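Local coordinates for protein phytochromobilin synthase (Solanum lycopersicum, PDB 6KME) that probably reduces biliverdin IX alpha to phytochromobilin with electrons from ferredoxin, and is here seen with the substrate bilin bound, at residues V127-P132 and P177-T182; G164-S169 and S298-P303; N224-H229 and G270-L275. The protein carries 1 engineered substitution. All coordinates share one frame; numbering follows the deposited sequence.

Interaction 1 (V127-P132 and P177-T182). With BLA (biliverdine IX alpha), chain B.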
# COMPACT_ATOMS: atom_id res chain seq x y z
N VAL A 127 -2.75 -6.44 4.47
CA VAL A 127 -1.43 -5.80 4.51
C VAL A 127 -1.60 -4.38 5.04
O VAL A 127 -2.40 -3.59 4.51
CB VAL A 127 -0.72 -5.81 3.14
CG1 VAL A 127 0.58 -4.99 3.21
CG2 VAL A 127 -0.41 -7.23 2.69
N LEU A 128 -0.86 -4.05 6.10
CA LEU A 128 -0.84 -2.72 6.69
C LEU A 128 0.62 -2.34 6.95
O LEU A 128 1.32 -3.07 7.66
CB LEU A 128 -1.64 -2.69 8.00
CG LEU A 128 -1.61 -1.40 8.84
CD1 LEU A 128 -2.21 -0.23 8.04
CD2 LEU A 128 -2.36 -1.61 10.15
N ASP A 129 1.08 -1.22 6.37
CA ASP A 129 2.51 -0.93 6.47
C ASP A 129 2.79 0.53 6.19
O ASP A 129 1.99 1.26 5.59
CB ASP A 129 3.31 -1.80 5.51
CG ASP A 129 4.81 -1.81 5.81
OD1 ASP A 129 5.21 -1.56 6.98
OD2 ASP A 129 5.59 -2.08 4.87
N LEU A 130 3.97 0.96 6.65
CA LEU A 130 4.63 2.18 6.18
C LEU A 130 5.71 1.71 5.21
O LEU A 130 6.84 1.42 5.62
CB LEU A 130 5.18 2.98 7.37
CG LEU A 130 4.20 3.86 8.17
CD1 LEU A 130 2.99 3.09 8.73
CD2 LEU A 130 4.91 4.66 9.30
N ASN A 131 5.36 1.55 3.92
CA ASN A 131 6.29 0.96 2.95
C ASN A 131 7.50 1.88 2.78
O ASN A 131 7.33 3.08 2.49
CB ASN A 131 5.64 0.74 1.56
CG ASN A 131 4.46 -0.28 1.54
OD1 ASN A 131 3.58 -0.16 0.68
ND2 ASN A 131 4.45 -1.29 2.42
N PRO A 132 8.73 1.38 2.90
CA PRO A 132 9.89 2.26 2.73
C PRO A 132 10.02 2.77 1.30
O PRO A 132 9.87 2.02 0.33
CB PRO A 132 11.09 1.37 3.11
CG PRO A 132 10.59 -0.05 2.92
CD PRO A 132 9.12 0.02 3.32
N PRO A 177 10.12 -3.22 8.34
CA PRO A 177 10.20 -4.18 9.46
C PRO A 177 8.99 -4.18 10.37
O PRO A 177 8.90 -5.06 11.23
CB PRO A 177 11.46 -3.74 10.23
CG PRO A 177 12.20 -2.81 9.30
CD PRO A 177 11.15 -2.17 8.45
N ILE A 178 8.06 -3.23 10.25
CA ILE A 178 6.87 -3.24 11.07
C ILE A 178 5.64 -3.67 10.29
O ILE A 178 4.51 -3.49 10.77
CB ILE A 178 6.63 -1.87 11.75
CG1 ILE A 178 6.31 -0.78 10.71
CG2 ILE A 178 7.82 -1.50 12.63
CD1 ILE A 178 5.80 0.53 11.34
N VAL A 179 5.82 -4.25 9.10
CA VAL A 179 4.67 -4.63 8.27
C VAL A 179 3.76 -5.58 9.03
O VAL A 179 4.22 -6.47 9.76
CB VAL A 179 5.12 -5.25 6.94
CG1 VAL A 179 5.93 -6.57 7.17
CG2 VAL A 179 3.92 -5.53 6.05
N ILE A 180 2.47 -5.36 8.90
CA ILE A 180 1.46 -6.32 9.33
C ILE A 180 0.97 -7.03 8.08
O ILE A 180 0.26 -6.44 7.26
CB ILE A 180 0.31 -5.64 10.08
CG1 ILE A 180 0.82 -5.03 11.39
CG2 ILE A 180 -0.83 -6.65 10.33
CD1 ILE A 180 -0.19 -4.12 12.05
N TRP A 181 1.39 -8.28 7.91
CA TRP A 181 0.91 -9.16 6.85
C TRP A 181 0.25 -10.31 7.58
O TRP A 181 0.91 -11.01 8.36
CB TRP A 181 2.05 -9.61 5.93
CG TRP A 181 1.87 -10.99 5.31
CD1 TRP A 181 2.70 -12.08 5.45
CD2 TRP A 181 0.79 -11.41 4.47
NE1 TRP A 181 2.19 -13.15 4.73
CE2 TRP A 181 1.02 -12.76 4.12
CE3 TRP A 181 -0.36 -10.76 3.96
CZ2 TRP A 181 0.15 -13.49 3.30
CZ3 TRP A 181 -1.22 -11.48 3.14
CH2 TRP A 181 -0.96 -12.83 2.82
N THR A 182 -1.07 -10.46 7.42
CA THR A 182 -1.81 -11.38 8.27
C THR A 182 -3.04 -11.89 7.54
O THR A 182 -3.55 -11.26 6.61
CB THR A 182 -2.20 -10.71 9.62
OG1 THR A 182 -2.69 -11.70 10.54
CG2 THR A 182 -3.26 -9.61 9.46
CHA BLA B . -3.83 -11.58 -1.35
NA BLA B . -2.57 -9.33 -1.11
C1A BLA B . -2.61 -10.74 -1.07
C2A BLA B . -1.26 -11.20 -0.72
C3A BLA B . -0.42 -10.01 -0.57
C4A BLA B . -1.26 -8.87 -0.81
CMA BLA B . 1.06 -9.91 -0.19
CAA BLA B . -0.89 -12.71 -0.61
CBA BLA B . -0.67 -13.26 -1.99
CGA BLA B . 0.84 -13.10 -2.42
O1A BLA B . 1.57 -13.56 -1.59
O2A BLA B . 0.98 -12.56 -3.47
CHB BLA B . -0.89 -7.38 -0.75
NB BLA B . 1.30 -7.25 -1.79
C1B BLA B . 0.14 -6.62 -1.28
C2B BLA B . 0.64 -5.12 -1.10
C3B BLA B . 1.87 -4.95 -1.72
C4B BLA B . 2.30 -6.33 -2.23
CMB BLA B . -0.31 -4.07 -0.55
OB BLA B . 3.25 -6.69 -2.91
CAB BLA B . 2.89 -3.87 -1.98
CBB BLA B . 4.06 -3.74 -2.66
NC BLA B . -6.45 -7.07 -2.28
C1C BLA B . -6.38 -5.66 -2.24
C2C BLA B . -7.64 -5.16 -2.96
C3C BLA B . -8.36 -6.29 -3.36
C4C BLA B . -7.60 -7.57 -2.92
CMC BLA B . -7.87 -3.65 -3.11
OC BLA B . -5.42 -5.15 -1.69
CAC BLA B . -9.65 -6.29 -4.10
CBC BLA B . -10.18 -5.47 -5.04
CHD BLA B . -7.78 -8.92 -3.03
ND BLA B . -5.57 -9.92 -2.10
C1D BLA B . -6.79 -10.01 -2.63
C2D BLA B . -7.24 -11.44 -2.83
C3D BLA B . -6.20 -12.24 -2.39
C4D BLA B . -5.08 -11.29 -1.89
CMD BLA B . -8.60 -11.75 -3.43
CAD BLA B . -6.02 -13.77 -2.32
CBD BLA B . -5.83 -14.42 -3.67
CGD BLA B . -4.44 -14.10 -4.38
O1D BLA B . -4.60 -13.73 -5.53
O2D BLA B . -3.46 -14.27 -3.66
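The Trp181 indole meets Val127 obliquely, with CG2 of Val127 3.8 Å from CE3 of Trp181. The CMA methyl of biliverdin lies over one face of the indole. At the outer corner of the six-membered ring, CH2 of Trp181 comes 3.4 Å from CAA of the bilin. The ring also packs edge-to-face with Trp163, and its NE1 bonds to Gly165 O, which probably helps fix its rotation. Val127 CG2 itself reaches bilin CHB at 3.5 Å, so valine and indole line the pocket together.

The Asp129 carboxylate is the second flat group. Its CG lies 3.6 Å from Val179 CB. CG stands anti to the backbone N (chi1 -165°), which swings the carboxylate across Val179. Asn131 ND2 meets Asp129 OD2 on the anti side, 27° out of the plane, at 2.8 Å; Ser176 OG holds OD1. With an alanine here, Asn131 ND2 and Ser176 OG would probably lose these acceptors, and a gap would open beside Val179.

Leu128 and Ile180 form an antiparallel hydrogen-bonded pair: Leu128 N to Ile180 O is 2.9 Å, and Ile180 N to Leu128 O is 2.8 Å. Their side chains lie side by side, pointing the same way, and both touch Tyr201 of helix 188-211. Strand 123-131 runs between strand 112-119 and the outermost strand 180-185 of the seven-stranded antiparallel sheet.

Interaction 2 (G164-S169 and S298-P303). With BLA (biliverdine IX alpha), chain B.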
# COMPACT_ATOMS: atom_id res chain seq x y z
N GLY A 164 1.13 -13.83 8.17
CA GLY A 164 0.20 -14.47 7.25
C GLY A 164 0.74 -15.72 6.56
O GLY A 164 -0.05 -16.44 5.94
N GLY A 165 2.03 -16.00 6.67
CA GLY A 165 2.61 -17.17 6.02
C GLY A 165 3.35 -16.81 4.74
O GLY A 165 3.65 -15.65 4.47
N LYS A 166 3.62 -17.84 3.94
CA LYS A 166 4.38 -17.65 2.71
C LYS A 166 3.69 -16.66 1.78
O LYS A 166 2.46 -16.63 1.68
CB LYS A 166 4.58 -19.00 2.00
CG LYS A 166 5.43 -19.98 2.78
CD LYS A 166 5.51 -21.36 2.08
CE LYS A 166 6.16 -22.39 3.00
NZ LYS A 166 6.18 -23.74 2.40
N LEU A 167 4.49 -15.82 1.12
CA LEU A 167 3.95 -14.79 0.24
C LEU A 167 4.94 -14.53 -0.89
O LEU A 167 6.12 -14.88 -0.80
CB LEU A 167 3.65 -13.48 1.00
CG LEU A 167 4.84 -12.58 1.40
CD1 LEU A 167 4.34 -11.20 1.84
CD2 LEU A 167 5.68 -13.21 2.50
N THR A 168 4.43 -13.93 -1.97
CA THR A 168 5.26 -13.52 -3.11
C THR A 168 6.58 -12.91 -2.64
O THR A 168 6.59 -11.94 -1.87
CB THR A 168 4.45 -12.51 -3.94
OG1 THR A 168 3.31 -13.16 -4.51
CG2 THR A 168 5.30 -11.85 -5.05
N SER A 169 7.71 -13.53 -3.04
CA SER A 169 9.00 -13.11 -2.46
C SER A 169 9.35 -11.68 -2.86
O SER A 169 9.93 -10.94 -2.06
CB SER A 169 10.12 -14.06 -2.88
OG SER A 169 10.06 -15.29 -2.17
N SER A 298 7.64 -17.41 -0.45
CA SER A 298 8.57 -17.86 0.58
C SER A 298 8.25 -17.13 1.89
O SER A 298 7.21 -16.49 2.02
CB SER A 298 10.02 -17.62 0.13
OG SER A 298 10.90 -18.40 0.93
N PHE A 299 9.15 -17.28 2.87
CA PHE A 299 9.05 -16.63 4.18
C PHE A 299 7.81 -17.12 4.94
O PHE A 299 6.87 -16.37 5.21
CB PHE A 299 9.07 -15.10 4.06
CG PHE A 299 10.18 -14.58 3.20
CD1 PHE A 299 11.49 -14.60 3.66
CD2 PHE A 299 9.92 -14.10 1.93
CE1 PHE A 299 12.52 -14.13 2.86
CE2 PHE A 299 10.94 -13.62 1.12
CZ PHE A 299 12.24 -13.64 1.59
N GLU A 300 7.84 -18.40 5.27
CA GLU A 300 6.77 -18.98 6.07
C GLU A 300 6.72 -18.36 7.46
O GLU A 300 5.65 -18.29 8.07
CB GLU A 300 6.94 -20.50 6.12
CG GLU A 300 7.15 -21.12 7.47
CD GLU A 300 7.24 -22.64 7.39
OE1 GLU A 300 7.60 -23.15 6.31
OE2 GLU A 300 6.93 -23.31 8.39
N ASN A 301 7.86 -17.88 7.97
CA ASN A 301 7.89 -17.16 9.24
C ASN A 301 8.32 -15.72 9.01
O ASN A 301 8.98 -15.40 8.01
CB ASN A 301 8.82 -17.85 10.25
CG ASN A 301 8.36 -19.25 10.60
OD1 ASN A 301 9.13 -20.21 10.50
ND2 ASN A 301 7.10 -19.38 11.00
N ARG A 302 7.93 -14.86 9.94
CA ARG A 302 8.22 -13.43 9.83
C ARG A 302 9.72 -13.21 9.68
O ARG A 302 10.49 -13.66 10.54
CB ARG A 302 7.69 -12.69 11.05
CG ARG A 302 7.79 -11.16 10.88
CD ARG A 302 7.43 -10.41 12.14
NE ARG A 302 7.58 -8.97 11.89
CZ ARG A 302 6.67 -8.23 11.26
NH1 ARG A 302 5.54 -8.79 10.85
NH2 ARG A 302 6.88 -6.93 11.05
N PRO A 303 10.18 -12.54 8.62
CA PRO A 303 11.63 -12.48 8.37
C PRO A 303 12.36 -11.35 9.09
O PRO A 303 13.50 -11.03 8.74
CB PRO A 303 11.70 -12.31 6.85
CG PRO A 303 10.45 -11.56 6.51
CD PRO A 303 9.40 -12.04 7.49
CHA BLA B . -3.83 -11.58 -1.35
NA BLA B . -2.57 -9.33 -1.11
C1A BLA B . -2.61 -10.74 -1.07
C2A BLA B . -1.26 -11.20 -0.72
C3A BLA B . -0.42 -10.01 -0.57
C4A BLA B . -1.26 -8.87 -0.81
CMA BLA B . 1.06 -9.91 -0.19
CAA BLA B . -0.89 -12.71 -0.61
CBA BLA B . -0.67 -13.26 -1.99
CGA BLA B . 0.84 -13.10 -2.42
O1A BLA B . 1.57 -13.56 -1.59
O2A BLA B . 0.98 -12.56 -3.47
CHB BLA B . -0.89 -7.38 -0.75
NB BLA B . 1.30 -7.25 -1.79
C1B BLA B . 0.14 -6.62 -1.28
C2B BLA B . 0.64 -5.12 -1.10
C3B BLA B . 1.87 -4.95 -1.72
C4B BLA B . 2.30 -6.33 -2.23
CMB BLA B . -0.31 -4.07 -0.55
OB BLA B . 3.25 -6.69 -2.91
CAB BLA B . 2.89 -3.87 -1.98
CBB BLA B . 4.06 -3.74 -2.66
NC BLA B . -6.45 -7.07 -2.28
C1C BLA B . -6.38 -5.66 -2.24
C2C BLA B . -7.64 -5.16 -2.96
C3C BLA B . -8.36 -6.29 -3.36
C4C BLA B . -7.60 -7.57 -2.92
CMC BLA B . -7.87 -3.65 -3.11
OC BLA B . -5.42 -5.15 -1.69
CAC BLA B . -9.65 -6.29 -4.10
CBC BLA B . -10.18 -5.47 -5.04
CHD BLA B . -7.78 -8.92 -3.03
ND BLA B . -5.57 -9.92 -2.10
C1D BLA B . -6.79 -10.01 -2.63
C2D BLA B . -7.24 -11.44 -2.83
C3D BLA B . -6.20 -12.24 -2.39
C4D BLA B . -5.08 -11.29 -1.89
CMD BLA B . -8.60 -11.75 -3.43
CAD BLA B . -6.02 -13.77 -2.32
CBD BLA B . -5.83 -14.42 -3.67
CGD BLA B . -4.44 -14.10 -4.38
O1D BLA B . -4.60 -13.73 -5.53
O2D BLA B . -3.46 -14.27 -3.66
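Leu167 and Ser298 face each other as an antiparallel hydrogen-bonded pair. Leu167 N gives a bond of 2.9 Å to Ser298 O, in the carbonyl plane. The return bond, from Ser298 N to Leu167 O, is 3.0 Å, and its donor sits 36° out of the carbonyl plane. The pair belongs to a small two-stranded antiparallel ribbon, 167-168 with 297-298. Lys166 CA adds a CA-H...O contact of 3.1 Å to Ser298 O. A side chain at Gly165 would press on the preceding carbonyl O, so glycine suits the place. Phe299 takes a left-handed backbone conformation as the chain leaves the ribbon.

Leu167 CD2 makes an apolar contact with Phe299 CB, the two side chains crossing at a slant. Ser169 OG sits 3.3 Å from Ser298 CB and bonds to Gly296 O. Farther out, Lys166 and Glu300 run side by side in the same direction. Their aliphatic parts touch, but Lys166 NZ stays 4.2 Å from Glu300 OE1, beyond a salt bridge.

Thr168 turns away from the 298-303 segment and grips a propionate of biliverdin. Its N reaches O1A of the bilin at 2.9 Å, and its OG1 donates to O2A at 2.6 Å. OG1 stands beside the backbone N (chi1 -66°), which lets both donors serve one carboxylate. The ribbon therefore offers the substrate a paired polar grip, while the charged pair outside probably gives only mild electrostatic attraction.

Interaction 3 (N224-H229 and G270-L275)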
# COMPACT_ATOMS: atom_id res chain seq x y z
N ASN A 224 14.40 10.08 -5.31
CA ASN A 224 13.16 9.79 -4.61
C ASN A 224 12.01 9.56 -5.58
O ASN A 224 11.11 8.75 -5.32
CB ASN A 224 12.77 10.93 -3.67
CG ASN A 224 13.81 11.20 -2.61
OD1 ASN A 224 14.64 10.35 -2.29
ND2 ASN A 224 13.77 12.41 -2.04
N CYS A 225 12.02 10.28 -6.70
CA CYS A 225 10.93 10.17 -7.66
C CYS A 225 10.99 8.84 -8.39
O CYS A 225 9.94 8.19 -8.60
CB CYS A 225 11.00 11.34 -8.65
SG CYS A 225 9.67 11.38 -9.85
N GLU A 226 12.19 8.40 -8.79
CA GLU A 226 12.34 7.10 -9.43
C GLU A 226 11.95 5.98 -8.48
O GLU A 226 11.27 5.02 -8.88
CB GLU A 226 13.78 6.92 -9.92
CG GLU A 226 14.13 5.47 -10.25
CD GLU A 226 14.93 5.32 -11.53
OE1 GLU A 226 14.91 6.25 -12.37
OE2 GLU A 226 15.58 4.27 -11.71
N ALA A 227 12.33 6.08 -7.20
CA ALA A 227 11.94 5.07 -6.22
C ALA A 227 10.43 4.95 -6.12
O ALA A 227 9.89 3.83 -6.06
CB ALA A 227 12.56 5.39 -4.86
N GLN A 228 9.72 6.08 -6.09
CA GLN A 228 8.26 6.04 -6.07
C GLN A 228 7.70 5.48 -7.38
O GLN A 228 6.76 4.67 -7.36
CB GLN A 228 7.67 7.43 -5.81
CG GLN A 228 6.13 7.39 -5.69
CD GLN A 228 5.47 8.70 -5.25
OE1 GLN A 228 4.28 8.90 -5.49
NE2 GLN A 228 6.23 9.58 -4.59
N HIS A 229 8.26 5.89 -8.53
CA HIS A 229 7.76 5.39 -9.81
C HIS A 229 7.94 3.88 -9.92
O HIS A 229 7.03 3.17 -10.39
CB HIS A 229 8.47 6.09 -10.97
CG HIS A 229 7.97 5.67 -12.32
ND1 HIS A 229 8.72 4.91 -13.19
CD2 HIS A 229 6.77 5.86 -12.92
CE1 HIS A 229 8.01 4.67 -14.28
NE2 HIS A 229 6.83 5.24 -14.15
N GLY A 270 7.76 8.88 -14.45
CA GLY A 270 8.90 8.22 -15.05
C GLY A 270 8.49 7.55 -16.35
O GLY A 270 7.31 7.38 -16.64
N ASN A 271 9.51 7.17 -17.13
CA ASN A 271 9.33 6.55 -18.43
C ASN A 271 9.66 5.06 -18.45
O ASN A 271 9.28 4.37 -19.41
CB ASN A 271 10.19 7.25 -19.49
CG ASN A 271 9.74 8.67 -19.76
OD1 ASN A 271 8.54 8.96 -19.75
ND2 ASN A 271 10.71 9.56 -20.00
N LYS A 272 10.35 4.54 -17.44
CA LYS A 272 10.71 3.13 -17.44
C LYS A 272 9.47 2.24 -17.33
O LYS A 272 8.49 2.59 -16.65
CB LYS A 272 11.67 2.82 -16.30
CG LYS A 272 13.06 3.43 -16.48
CD LYS A 272 13.97 3.06 -15.31
CE LYS A 272 15.33 3.76 -15.41
NZ LYS A 272 16.24 3.33 -14.31
N THR A 273 9.51 1.10 -18.03
CA THR A 273 8.46 0.10 -17.97
C THR A 273 8.69 -0.86 -16.81
O THR A 273 9.76 -0.90 -16.20
CB THR A 273 8.41 -0.70 -19.28
OG1 THR A 273 9.62 -1.44 -19.42
CG2 THR A 273 8.24 0.23 -20.47
N PHE A 274 7.66 -1.66 -16.53
CA PHE A 274 7.81 -2.76 -15.58
C PHE A 274 9.01 -3.64 -15.94
O PHE A 274 9.81 -3.99 -15.08
CB PHE A 274 6.51 -3.58 -15.53
CG PHE A 274 6.54 -4.73 -14.56
CD1 PHE A 274 6.16 -4.55 -13.25
CD2 PHE A 274 6.96 -5.99 -14.97
CE1 PHE A 274 6.19 -5.62 -12.35
CE2 PHE A 274 7.01 -7.05 -14.07
CZ PHE A 274 6.61 -6.86 -12.76
N LEU A 275 9.18 -3.98 -17.23
CA LEU A 275 10.32 -4.84 -17.58
C LEU A 275 11.66 -4.11 -17.47
O LEU A 275 12.69 -4.77 -17.28
CB LEU A 275 10.14 -5.43 -18.98
CG LEU A 275 9.04 -6.50 -19.11
CD1 LEU A 275 8.99 -7.03 -20.57
CD2 LEU A 275 9.23 -7.65 -18.12
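His229 and Gly270 make the tight part of this contact. Gly270 CA lies over the centre of the imidazole, 3.6 Å from the ring centroid and 3° off the normal, a CH-pi contact. Gly270 has no CB; one would run into His229 ND1, so the close approach depends on glycine. At the ring edge, in plane, Lys272 O comes 3.2 Å from His229 CE1. Both ring nitrogens are bonded beyond the two segments: ND1 to Tyr277 OH and NE2 to Val266 O. These fix its rotation. With CG anti to the backbone N (chi1 -178°), the ring reaches out to Gly270.

The contact joins helix 218-238 to the loop that leads into helix 274-277. Thr273 is the N-cap of the short helix. Its OG1 caps a backbone N just past Leu275, and its own N bonds to Asp276 OD2, consistent with a capping box.

The solvent side is looser. A bent Glu226 and an extended Lys272 cross at about a right angle. Lys272 NZ reaches Glu226 OE2 at 2.8 Å, on the syn side of the carboxylate, in a salt bridge. Glu226 OE1 lies farther from Lys272 NZ, at 3.7 Å. Both side chains also rest on Tyr277.

Interactions 1 and 2 both touch biliverdin, and their centres are about 13 Å apart. Interaction 1 supplies apolar contacts beside the bilin; interaction 2 binds one of its propionates. Arg302 ties them together: NH2 of Arg302 lies 2.8 Å from Pro177 O, and NH1 lies 2.9 Å from Val179 O, both probable hydrogen bonds. The segments of the two contacts alternate along the chain. Interaction 3 stands apart. It is nested within the chain loop closed by interaction 2, yet their centres are about 26 Å apart, and its centre is about 22 Å from that of interaction 1. The His229 side chain is about 14 Å from the bilin.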